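Local coordinates for protein halotolerant alpha-type carbonic anhydrase (dCA II) (Dunaliella salina, PDB 1Y7W) that probably catalyses the reversible hydration of carbon dioxide to bicarbonate as a zinc-dependent alpha-type carbonic anhydrase that tolerates high salt, at residues S68-V73 against R239-V244; K122-I127 against Q165-G170; A199-T204 against V260-G265. All coordinates share one frame; numbering follows the deposited sequence. Where two conformers were deposited one is given.

Contact 1: S68-V73 against R239-V244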
loop_
_atom_site.group_PDB
_atom_site.type_symbol
_atom_site.label_atom_id
_atom_site.label_comp_id
_atom_site.label_asym_id
_atom_site.label_seq_id
_atom_site.Cartn_x
_atom_site.Cartn_y
_atom_site.Cartn_z
ATOM N N SER A 68 1.015 -12.998 19.398
ATOM C CA SER A 68 2.333 -12.926 20.046
ATOM C C SER A 68 3.309 -12.062 19.245
ATOM O O SER A 68 3.383 -12.177 18.013
ATOM C CB SER A 68 3.025 -14.317 20.149
ATOM O OG SER A 68 2.209 -15.308 20.746
ATOM N N GLY A 69 4.067 -11.242 19.949
ATOM C CA GLY A 69 5.088 -10.452 19.297
ATOM C C GLY A 69 4.745 -9.131 18.622
ATOM O O GLY A 69 5.674 -8.446 18.255
ATOM N N THR A 70 3.467 -8.775 18.443
ATOM C CA THR A 70 3.107 -7.525 17.756
ATOM C C THR A 70 1.821 -6.945 18.358
ATOM O O THR A 70 0.831 -7.648 18.521
ATOM C CB THR A 70 2.886 -7.779 16.228
ATOM O OG1 THR A 70 4.013 -8.455 15.690
ATOM C CG2 THR A 70 2.691 -6.444 15.430
ATOM N N SER A 71 1.838 -5.646 18.679
ATOM C CA SER A 71 0.651 -4.970 19.244
ATOM C C SER A 71 -0.064 -4.255 18.108
ATOM O O SER A 71 0.441 -4.241 16.971
ATOM C CB SER A 71 1.089 -3.851 20.223
ATOM O OG SER A 71 1.759 -2.801 19.475
ATOM N N ALA A 72 -1.220 -3.646 18.453
ATOM C CA ALA A 72 -1.991 -2.775 17.576
ATOM C C ALA A 72 -1.058 -1.610 17.226
ATOM O O ALA A 72 -0.117 -1.331 17.971
ATOM C CB ALA A 72 -3.182 -2.164 18.336
ATOM N N VAL A 73 -1.321 -0.927 16.112
ATOM C CA VAL A 73 -0.522 0.257 15.792
ATOM C C VAL A 73 -1.166 1.447 16.506
ATOM O O VAL A 73 -2.393 1.489 16.691
ATOM C CB VAL A 73 -0.478 0.544 14.278
ATOM C CG1 VAL A 73 -1.866 0.799 13.745
ATOM C CG2 VAL A 73 0.499 1.774 13.986
ATOM N N ARG A 239 8.999 -9.128 6.029
ATOM C CA ARG A 239 9.334 -8.115 7.043
ATOM C C ARG A 239 8.272 -7.041 7.121
ATOM O O ARG A 239 8.549 -5.866 7.414
ATOM C CB ARG A 239 10.751 -7.543 6.746
ATOM C CG ARG A 239 10.913 -6.765 5.450
ATOM C CD ARG A 239 12.435 -6.647 5.063
ATOM N NE ARG A 239 12.630 -5.968 3.778
ATOM C CZ ARG A 239 12.763 -4.660 3.603
ATOM N NH1 ARG A 239 12.971 -4.226 2.399
ATOM N NH2 ARG A 239 12.683 -3.767 4.615
ATOM N N VAL A 240 7.022 -7.451 6.915
ATOM C CA VAL A 240 5.927 -6.476 6.972
ATOM C C VAL A 240 4.825 -6.736 7.972
ATOM O O VAL A 240 4.225 -7.810 7.961
ATOM C CB VAL A 240 5.188 -6.350 5.605
ATOM C CG1 VAL A 240 4.004 -5.356 5.735
ATOM C CG2 VAL A 240 6.143 -5.873 4.538
ATOM N N LYS A 241 4.538 -5.752 8.835
ATOM C CA LYS A 241 3.387 -5.882 9.735
ATOM C C LYS A 241 2.249 -5.221 8.904
ATOM O O LYS A 241 2.305 -4.017 8.592
ATOM C CB LYS A 241 3.598 -5.092 11.026
ATOM C CG LYS A 241 4.748 -5.605 11.847
ATOM C CD LYS A 241 4.712 -7.113 12.064
ATOM C CE LYS A 241 5.765 -7.505 13.083
ATOM N NZ LYS A 241 5.705 -9.010 13.256
ATOM N N TRP A 242 1.236 -6.015 8.538
ATOM C CA TRP A 242 0.158 -5.509 7.712
ATOM C C TRP A 242 -1.008 -4.982 8.550
ATOM O O TRP A 242 -1.331 -5.537 9.619
ATOM C CB TRP A 242 -0.357 -6.633 6.738
ATOM C CG TRP A 242 0.482 -6.726 5.485
ATOM C CD1 TRP A 242 1.539 -7.585 5.229
ATOM C CD2 TRP A 242 0.361 -5.892 4.363
ATOM N NE1 TRP A 242 2.069 -7.329 3.986
ATOM C CE2 TRP A 242 1.355 -6.286 3.433
ATOM C CE3 TRP A 242 -0.503 -4.834 4.039
ATOM C CZ2 TRP A 242 1.506 -5.661 2.187
ATOM C CZ3 TRP A 242 -0.369 -4.216 2.813
ATOM C CH2 TRP A 242 0.644 -4.636 1.887
ATOM N N HIS A 243 -1.633 -3.915 8.060
ATOM C CA HIS A 243 -2.807 -3.330 8.723
ATOM C C HIS A 243 -3.787 -3.053 7.563
ATOM O O HIS A 243 -3.679 -2.044 6.875
ATOM C CB HIS A 243 -2.449 -2.015 9.440
ATOM C CG HIS A 243 -1.252 -2.105 10.339
ATOM N ND1 HIS A 243 0.035 -2.254 9.857
ATOM C CD2 HIS A 243 -1.150 -2.108 11.690
ATOM C CE1 HIS A 243 0.871 -2.369 10.875
ATOM N NE2 HIS A 243 0.182 -2.287 11.995
ATOM N N VAL A 244 -4.729 -3.958 7.328
ATOM C CA VAL A 244 -5.682 -3.788 6.238
ATOM C C VAL A 244 -7.033 -3.276 6.772
ATOM O O VAL A 244 -7.732 -4.012 7.453
ATOM C CB VAL A 244 -5.860 -5.127 5.502
ATOM C CG1 VAL A 244 -6.787 -4.943 4.323
ATOM C CG2 VAL A 244 -4.505 -5.615 5.028
HETATM O O HOH W 1 6.583 -9.723 15.673
#
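The central sheet of the alpha-type carbonic anhydrase fold receives a long loop here: Thr70 and Val73 of 68-73 meet Lys241 and His243 of strand 240-251. These two strand residues alternate with Val240, Trp242 and Val244, so they stand on the face of the strand that looks at the loop. Lys241 bends at chi2 (-49°) and then runs extended, which carries its aliphatic end past the threonine. The methyl CG2 of Thr70 rests against Lys241 CD and CE, each 4.0 Å away, while Thr70 OG1 lies 3.0 Å from Lys241 NZ. A water joins the two polar ends. It accepts a hydrogen bond from Lys241 NZ at 2.7 Å and donates one to Thr70 OG1 at 2.9 Å. The stronger partner of the ammonium group, however, is Asp228, with which it forms a salt bridge, so the loop meets a charge that is probably well neutralised already. Farther along, the contact turns apolar. Val73 CG1, set between the backbone N and the carbonyl carbon (chi1 61°), approaches the imidazole obliquely and comes to 3.6 Å from His243 CD2; Val73 CB is 3.7 Å from His243 NE2. On the sheet side, His243 ND1 is hydrogen-bonded to Val168 O, which restrains the ring's rotation. Ile115 of strand 114-117 touches Thr70, Val73 and His243 alike, and Tyr224 both bonds Val73 N through its hydroxyl and meets the His243 ring with planes at about 50°. The loop thus bridges strands 114-117 and 240-251, with the latter held between strands 166-175 and 224-229.

Contact 2: K122-I127 against Q165-G170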
loop_
_atom_site.group_PDB
_atom_site.type_symbol
_atom_site.label_atom_id
_atom_site.label_comp_id
_atom_site.label_asym_id
_atom_site.label_seq_id
_atom_site.Cartn_x
_atom_site.Cartn_y
_atom_site.Cartn_z
ATOM N N LYS A 122 8.389 0.481 18.695
ATOM C CA LYS A 122 9.155 1.118 17.638
ATOM C C LYS A 122 8.349 2.196 16.943
ATOM O O LYS A 122 7.135 2.113 16.846
ATOM C CB LYS A 122 9.606 0.095 16.620
ATOM C CG LYS A 122 10.619 -0.935 17.155
ATOM C CD LYS A 122 10.850 -1.980 16.074
ATOM C CE LYS A 122 11.878 -3.071 16.518
ATOM N NZ LYS A 122 13.199 -2.988 15.816
ATOM N N SER A 123 9.024 3.236 16.468
ATOM C CA SER A 123 8.326 4.322 15.729
ATOM C C SER A 123 8.442 4.004 14.232
ATOM O O SER A 123 9.468 3.453 13.800
ATOM C CB SER A 123 9.022 5.664 16.009
ATOM O OG SER A 123 8.672 6.109 17.301
ATOM N N PHE A 124 7.407 4.335 13.455
ATOM C CA PHE A 124 7.438 4.062 12.029
ATOM C C PHE A 124 7.337 5.328 11.190
ATOM O O PHE A 124 6.523 6.195 11.454
ATOM C CB PHE A 124 6.310 3.083 11.687
ATOM C CG PHE A 124 6.663 1.686 12.080
ATOM C CD1 PHE A 124 7.279 0.831 11.172
ATOM C CD2 PHE A 124 6.529 1.275 13.422
ATOM C CE1 PHE A 124 7.761 -0.436 11.588
ATOM C CE2 PHE A 124 7.014 -0.005 13.842
ATOM C CZ PHE A 124 7.617 -0.835 12.917
ATOM N N VAL A 125 8.202 5.407 10.193
ATOM C CA VAL A 125 8.248 6.576 9.321
ATOM C C VAL A 125 7.619 6.272 7.934
ATOM O O VAL A 125 8.093 5.409 7.259
ATOM C CB VAL A 125 9.727 6.991 9.082
ATOM C CG1 VAL A 125 9.796 8.230 8.214
ATOM C CG2 VAL A 125 10.438 7.202 10.509
ATOM N N PRO A 126 6.547 6.957 7.555
ATOM C CA PRO A 126 5.928 6.744 6.230
ATOM C C PRO A 126 6.987 7.119 5.187
ATOM O O PRO A 126 7.596 8.213 5.289
ATOM C CB PRO A 126 4.770 7.741 6.210
ATOM C CG PRO A 126 4.392 7.863 7.680
ATOM C CD PRO A 126 5.763 7.891 8.376
ATOM N N ILE A 127 7.236 6.234 4.211
ATOM C CA ILE A 127 8.253 6.544 3.211
ATOM C C ILE A 127 7.677 6.724 1.784
ATOM O O ILE A 127 8.323 7.308 0.914
ATOM C CB ILE A 127 9.428 5.510 3.215
ATOM C CG1 ILE A 127 8.878 4.088 3.160
ATOM C CG2 ILE A 127 10.318 5.702 4.534
ATOM C CD1 ILE A 127 9.928 3.034 2.776
ATOM N N GLN A 165 12.416 -3.531 9.607
ATOM C CA GLN A 165 11.021 -3.929 9.860
ATOM C C GLN A 165 10.144 -2.873 9.140
ATOM O O GLN A 165 10.419 -1.637 9.257
ATOM C CB GLN A 165 10.727 -3.877 11.362
ATOM C CG GLN A 165 9.261 -4.082 11.633
ATOM C CD GLN A 165 8.878 -5.539 11.413
ATOM O OE1 GLN A 165 9.368 -6.400 12.135
ATOM N NE2 GLN A 165 7.977 -5.820 10.433
ATOM N N LEU A 166 9.142 -3.337 8.369
ATOM C CA LEU A 166 8.215 -2.418 7.722
ATOM C C LEU A 166 6.798 -2.548 8.306
ATOM O O LEU A 166 6.462 -3.570 8.911
ATOM C CB LEU A 166 8.125 -2.690 6.194
ATOM C CG LEU A 166 9.448 -2.642 5.415
ATOM C CD1 LEU A 166 9.184 -2.877 3.912
ATOM C CD2 LEU A 166 10.058 -1.213 5.639
ATOM N N ALA A 167 5.981 -1.502 8.154
ATOM C CA ALA A 167 4.565 -1.586 8.572
ATOM C C ALA A 167 3.812 -1.010 7.398
ATOM O O ALA A 167 4.167 0.089 6.927
ATOM C CB ALA A 167 4.310 -0.734 9.805
ATOM N N VAL A 168 2.809 -1.727 6.882
ATOM C CA VAL A 168 2.085 -1.181 5.743
ATOM C C VAL A 168 0.587 -1.091 6.076
ATOM O O VAL A 168 0.004 -2.011 6.707
ATOM C CB VAL A 168 2.329 -2.023 4.443
ATOM C CG1 VAL A 168 1.422 -1.473 3.250
ATOM C CG2 VAL A 168 3.844 -1.968 4.083
ATOM N N ILE A 169 -0.011 0.013 5.642
ATOM C CA ILE A 169 -1.415 0.247 5.865
ATOM C C ILE A 169 -2.091 0.033 4.529
ATOM O O ILE A 169 -1.659 0.590 3.530
ATOM C CB ILE A 169 -1.642 1.668 6.373
ATOM C CG1 ILE A 169 -1.186 1.690 7.853
ATOM C CG2 ILE A 169 -3.091 2.063 6.263
ATOM C CD1 ILE A 169 -1.073 3.082 8.510
ATOM N N GLY A 170 -3.132 -0.788 4.513
ATOM C CA GLY A 170 -3.788 -1.075 3.241
ATOM C C GLY A 170 -5.173 -0.479 3.321
ATOM O O GLY A 170 -5.849 -0.739 4.304
#
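Phe124 presents one ring face to Ala167 and part of its rim to Gln165 in the large carbonic anhydrase sheet. Strand 147-155 lies between strands 120-133 and 166-175 in the sheet order, so Phe124 reaches over it to Ala167 and to Gln165, at the entrance of strand 166-175, without hydrogen bonds across the contact. The methyl of Ala167 sits over the phenyl face in a CH-pi contact, with CB 4.1 Å from the ring centroid and 29° off the ring normal. It is displaced toward one side, closest to Phe124 CD1 at 3.6 Å. Gln165 takes the other kind of approach. Its CG meets the rim in the plane of the ring, 3.9 Å from Phe124 CZ, and its backbone oxygen also lies near that plane, 3.7 Å from Phe124 CE1. The ring and amide planes are 61° apart, so the amide is not stacked on the phenyl; the methylene CG makes the contact. Met153 of the intervening strand touches both Phe124 and Ala167, and Ile117 packs against Phe124 and Gln165. A bend at chi2 (73°) folds the Gln165 amide back over the start of the strand that follows, where NE2 donates to Leu166 O at 3.1 Å.

Contact 3: A199-T204 against V260-G265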
loop_
_atom_site.group_PDB
_atom_site.type_symbol
_atom_site.label_atom_id
_atom_site.label_comp_id
_atom_site.label_asym_id
_atom_site.label_seq_id
_atom_site.Cartn_x
_atom_site.Cartn_y
_atom_site.Cartn_z
ATOM N N ALA A 199 4.086 18.193 -17.561
ATOM C CA ALA A 199 4.402 16.823 -17.185
ATOM C C ALA A 199 3.966 15.907 -18.338
ATOM O O ALA A 199 3.040 16.230 -19.061
ATOM C CB ALA A 199 3.640 16.430 -15.908
ATOM N N SER A 200 4.636 14.770 -18.471
ATOM C CA SER A 200 4.349 13.736 -19.484
ATOM C C SER A 200 4.234 12.401 -18.771
ATOM O O SER A 200 4.840 12.226 -17.734
ATOM C CB SER A 200 5.491 13.633 -20.521
ATOM O OG SER A 200 5.606 14.865 -21.206
ATOM N N TYR A 201 3.439 11.478 -19.314
ATOM C CA TYR A 201 3.351 10.150 -18.717
ATOM C C TYR A 201 4.763 9.561 -18.702
ATOM O O TYR A 201 5.527 9.756 -19.652
ATOM C CB TYR A 201 2.469 9.259 -19.557
ATOM C CG TYR A 201 1.030 9.734 -19.644
ATOM C CD1 TYR A 201 0.314 10.033 -18.495
ATOM C CD2 TYR A 201 0.368 9.828 -20.893
ATOM C CE1 TYR A 201 -0.991 10.397 -18.538
ATOM C CE2 TYR A 201 -0.973 10.206 -20.954
ATOM C CZ TYR A 201 -1.645 10.484 -19.772
ATOM O OH TYR A 201 -2.987 10.846 -19.746
ATOM N N GLY A 202 5.109 8.805 -17.653
ATOM C CA GLY A 202 6.442 8.259 -17.593
ATOM C C GLY A 202 7.353 9.156 -16.741
ATOM O O GLY A 202 8.388 8.681 -16.249
ATOM N N ASP A 203 6.996 10.427 -16.580
ATOM C CA ASP A 203 7.787 11.311 -15.717
ATOM C C ASP A 203 7.656 10.810 -14.259
ATOM O O ASP A 203 6.599 10.351 -13.833
ATOM C CB ASP A 203 7.256 12.742 -15.753
ATOM C CG ASP A 203 7.611 13.466 -17.038
ATOM O OD1 ASP A 203 7.273 14.659 -17.121
ATOM O OD2 ASP A 203 8.224 12.839 -17.934
ATOM N N THR A 204 8.744 10.900 -13.503
ATOM C CA THR A 204 8.713 10.503 -12.116
ATOM C C THR A 204 8.931 11.731 -11.230
ATOM O O THR A 204 9.463 12.739 -11.696
ATOM C CB THR A 204 9.775 9.411 -11.805
ATOM O OG1 THR A 204 11.088 9.861 -12.175
ATOM C CG2 THR A 204 9.443 8.107 -12.539
ATOM N N VAL A 260 -5.317 3.876 -15.863
ATOM C CA VAL A 260 -5.032 3.329 -17.192
ATOM C C VAL A 260 -4.247 4.331 -18.039
ATOM O O VAL A 260 -3.235 4.005 -18.681
ATOM C CB VAL A 260 -6.332 3.033 -17.986
ATOM C CG1 VAL A 260 -5.979 2.277 -19.259
ATOM C CG2 VAL A 260 -7.248 2.291 -17.184
ATOM N N ASP A 261 -4.736 5.567 -18.070
ATOM C CA ASP A 261 -4.067 6.594 -18.850
ATOM C C ASP A 261 -2.569 6.724 -18.495
ATOM O O ASP A 261 -1.699 6.743 -19.364
ATOM C CB ASP A 261 -4.778 7.930 -18.656
ATOM C CG ASP A 261 -6.162 7.991 -19.359
ATOM O OD1 ASP A 261 -6.899 8.937 -19.037
ATOM O OD2 ASP A 261 -6.518 7.110 -20.206
ATOM N N VAL A 262 -2.285 6.814 -17.206
ATOM C CA VAL A 262 -0.942 6.951 -16.704
ATOM C C VAL A 262 -0.144 5.688 -16.937
ATOM O O VAL A 262 0.994 5.728 -17.451
ATOM C CB VAL A 262 -1.028 7.285 -15.169
ATOM C CG1 VAL A 262 0.370 7.237 -14.493
ATOM C CG2 VAL A 262 -1.683 8.699 -15.032
ATOM N N THR A 263 -0.743 4.539 -16.618
ATOM C CA THR A 263 0.017 3.297 -16.753
ATOM C C THR A 263 0.402 2.959 -18.194
ATOM O O THR A 263 1.573 2.620 -18.473
ATOM C CB THR A 263 -0.746 2.066 -16.118
ATOM O OG1 THR A 263 -0.894 2.265 -14.694
ATOM C CG2 THR A 263 0.042 0.751 -16.368
ATOM N N MET A 264 -0.560 3.030 -19.105
ATOM C CA MET A 264 -0.265 2.682 -20.504
ATOM C C MET A 264 0.447 3.832 -21.202
ATOM O O MET A 264 1.219 3.612 -22.139
ATOM C CB MET A 264 -1.548 2.301 -21.246
ATOM C CG MET A 264 -2.253 1.099 -20.659
ATOM S SD MET A 264 -1.155 -0.247 -20.207
ATOM C CE MET A 264 -0.483 -0.692 -21.794
ATOM N N GLY A 265 0.206 5.055 -20.724
ATOM C CA GLY A 265 0.866 6.214 -21.302
ATOM C C GLY A 265 2.357 6.134 -20.988
ATOM O O GLY A 265 3.165 6.605 -21.794
#
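A chi1 of -63° swings the Tyr201 ring away from its own carbonyl, and with chi2 at -51° this lays the phenol along helix 253-266 with one face turned to the helix backbone. Carbonyl oxygen Asp261 O sits against the middle of that face, 3.6 Å from the ring plane. Val262 flanks the ring obliquely, its CA 3.8 Å from Tyr201 CD1 and its CG2 branch 4.0 Å from Tyr201 CE1. At the root of the side chain Gly265 closes in: Tyr201 CB is 3.4 Å from Gly265 C, an approach made possible because the glycine puts no side chain in the way of the ring. The phenol end runs side by side with Asp261, and Tyr201 OH is 3.6 Å from Asp261 CB, meeting the methylene rather than the carboxylate, which is paired with Lys257 in a salt bridge. The ring projects from a type II beta turn, Ser200 to Asp203, with Gly202 at the position that needs a positive phi (96°). The turn is closed twice, by Asp203 N to Ser200 O and by Ser200 N to Asp203 OD1, the second at 3.0 Å and from above the carboxylate plane. Ile194 of helix 181-195 also touches Tyr201, so the tyrosine joins the turn to two helices. Chemically, no hydrogen bond crosses the contact; Asp261 O already accepts Gly265 N within the helix. Between these two segments the phenol is probably held mainly by shape and dispersion, and the carbonyl oxygen against its face probably adds little electrostatically.

Overall arrangement
Contacts 1 and 2 belong to one sheet: strands 240-251 and 166-175 are neighbours in it, the contact centres lie about 10 Å apart, and the two touch through probable backbone bonds such as His243 O to Gly170 N. Along the chain, contact 2 is nested inside the loop closed by contact 1. Contact 3 lies on the opposite side of the chain's centre, about 34 Å from contact 1 and 28 Å from contact 2, centre to centre. It opens after contact 2 has closed and alternates with contact 1, whose strand 240-251 leads directly into helix 253-266. Contact 2 thus packs the sheet on itself, while contacts 1 and 3 fix loops to the sheet and to a peripheral helix.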